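Local coordinates for protein glycosyl hydrolase, BNR repeat (Ralstonia eutropha, PDB 3B7F) that is a seven-bladed beta-propeller with BNR repeats, related to non-viral sialidases, and is thought to act as a glycosyl hydrolase, at residues 219-223 against 224-228. Numbering follows the deposited sequence.
With EDO (1,2-ethanediol), chain R.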
loop_
_atom_site.group_PDB
_atom_site.type_symbol
_atom_site.label_atom_id
_atom_site.label_comp_id
_atom_site.label_asym_id
_atom_site.label_seq_id
_atom_site.Cartn_x
_atom_site.Cartn_y
_atom_site.Cartn_z
ATOM N N ALA A 219 -6.646 -2.867 18.268
ATOM C CA ALA A 219 -5.679 -2.790 19.383
ATOM C C ALA A 219 -4.504 -1.857 19.044
ATOM O O ALA A 219 -4.223 -1.584 17.876
ATOM C CB ALA A 219 -5.157 -4.142 19.719
ATOM N N ALA A 220 -3.858 -1.356 20.098
ATOM C CA ALA A 220 -2.660 -0.516 20.050
ATOM C C ALA A 220 -1.886 -0.894 21.305
ATOM O O ALA A 220 -1.644 -0.094 22.235
ATOM C CB ALA A 220 -3.011 0.960 20.032
ATOM N N ASN A 221 -1.481 -2.152 21.305
ATOM C CA ASN A 221 -0.800 -2.785 22.457
ATOM C C ASN A 221 0.628 -2.263 22.806
ATOM O O ASN A 221 1.189 -2.569 23.862
ATOM C CB ASN A 221 -0.910 -4.320 22.270
ATOM C CG ASN A 221 -2.415 -4.805 22.315
ATOM O OD1 ASN A 221 -3.264 -4.189 23.009
ATOM N ND2 ASN A 221 -2.730 -5.889 21.581
ATOM N N PHE A 222 1.173 -1.440 21.924
ATOM C CA PHE A 222 2.433 -0.712 22.138
ATOM C C PHE A 222 2.227 0.623 22.899
ATOM O O PHE A 222 3.209 1.286 23.240
ATOM C CB PHE A 222 3.136 -0.441 20.793
ATOM C CG PHE A 222 2.273 0.285 19.765
ATOM C CD1 PHE A 222 1.454 -0.438 18.884
ATOM C CD2 PHE A 222 2.276 1.660 19.681
ATOM C CE1 PHE A 222 0.652 0.196 17.990
ATOM C CE2 PHE A 222 1.470 2.299 18.771
ATOM C CZ PHE A 222 0.664 1.559 17.926
ATOM N N LEU A 223 0.968 1.030 23.109
ATOM C CA LEU A 223 0.644 2.267 23.791
ATOM C C LEU A 223 0.367 1.973 25.265
ATOM O O LEU A 223 -0.023 0.835 25.615
ATOM C CB LEU A 223 -0.571 2.980 23.156
ATOM C CG LEU A 223 -0.461 3.560 21.740
ATOM C CD1 LEU A 223 -1.804 4.181 21.308
ATOM C CD2 LEU A 223 0.623 4.591 21.618
ATOM N N PRO A 224 0.602 2.965 26.144
ATOM C CA PRO A 224 0.267 2.806 27.575
ATOM C C PRO A 224 -1.188 2.396 27.807
ATOM O O PRO A 224 -1.435 1.520 28.616
ATOM C CB PRO A 224 0.520 4.204 28.145
ATOM C CG PRO A 224 1.553 4.760 27.272
ATOM C CD PRO A 224 1.234 4.279 25.901
ATOM N N ASP A 225 -2.115 3.024 27.089
ATOM C CA ASP A 225 -3.528 2.670 27.131
ATOM C C ASP A 225 -3.917 2.282 25.704
ATOM O O ASP A 225 -4.004 3.149 24.856
ATOM C CB ASP A 225 -4.385 3.830 27.650
ATOM C CG ASP A 225 -5.860 3.457 27.821
ATOM O OD1 ASP A 225 -6.262 2.339 27.436
ATOM O OD2 ASP A 225 -6.629 4.303 28.353
ATOM N N PRO A 226 -4.135 0.981 25.430
ATOM C CA PRO A 226 -4.545 0.590 24.062
ATOM C C PRO A 226 -5.932 1.050 23.588
ATOM O O PRO A 226 -6.172 1.039 22.377
ATOM C CB PRO A 226 -4.522 -0.948 24.103
ATOM C CG PRO A 226 -3.796 -1.305 25.310
ATOM C CD PRO A 226 -4.006 -0.200 26.296
ATOM N N ASN A 227 -6.800 1.489 24.508
ATOM C CA ASN A 227 -8.177 1.854 24.188
ATOM C C ASN A 227 -8.369 3.338 24.032
ATOM O O ASN A 227 -9.261 3.914 24.620
ATOM C CB ASN A 227 -9.116 1.249 25.250
ATOM C CG ASN A 227 -8.971 -0.291 25.326
ATOM O OD1 ASN A 227 -8.814 -0.977 24.292
ATOM N ND2 ASN A 227 -8.999 -0.829 26.541
ATOM N N VAL A 228 -7.519 3.936 23.216
ATOM C CA VAL A 228 -7.579 5.350 22.913
ATOM C C VAL A 228 -8.148 5.494 21.498
ATOM O O VAL A 228 -8.337 4.513 20.784
ATOM C CB VAL A 228 -6.210 6.066 23.089
ATOM C CG1 VAL A 228 -5.908 6.216 24.563
ATOM C CG2 VAL A 228 -5.075 5.337 22.328
HETATM C C1 EDO R . -9.466 0.733 20.045
HETATM O O1 EDO R . -8.205 1.321 20.441
HETATM C C2 EDO R . -10.670 1.504 20.557
HETATM O O2 EDO R . -11.796 0.620 20.617
#
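N221 and P226 meet side chain to ring where the chain doubles back over residues 219-228, so that the CA atoms of A220 and P226 come within 4.6 Å. The two side chains cross at about a right angle: the amide oxygen OD1 of N221 rests 3.6 Å from P226 CB, with P226 CG almost as close. Because N221 holds CG anti to its carbonyl carbon (chi1 -64°), OD1 is brought back to the CB-CG edge of the proline although CB points away from it. A220 O stands above the same ring, 3.5 Å from P226 CA; the angle of 124° at the hydrogen marks a bent CA-H...O contact. That carbonyl also accepts from L223 N (3.0 Å), closing a type I beta turn. L223 and V228 meet methyl to methyl, CD1 against CG2 at 3.6 Å, along obliquely crossed side chains. Beyond the bend, D225 forms an Asx turn: N227 N donates to its OD1 at 3.1 Å in a nearly straight bond, though from 51° out of the carboxylate plane. Residues 219-228 lie in the loop joining strands 212-213 and 234-239, hence between consecutive propeller blades, where F222 stacks on W304. A 1,2-ethanediol, probably from the crystallisation liquor, places O1 2.8 Å from P226 O and also bonds to H232. With no hydrogen bond between them, the halves, joined by the L223-P224 peptide, pack through the L223-V228 methyls, the N221 amide oxygen against the P226 ring edge, and one bent CA-H...O contact, while each has its own turn to define its shape.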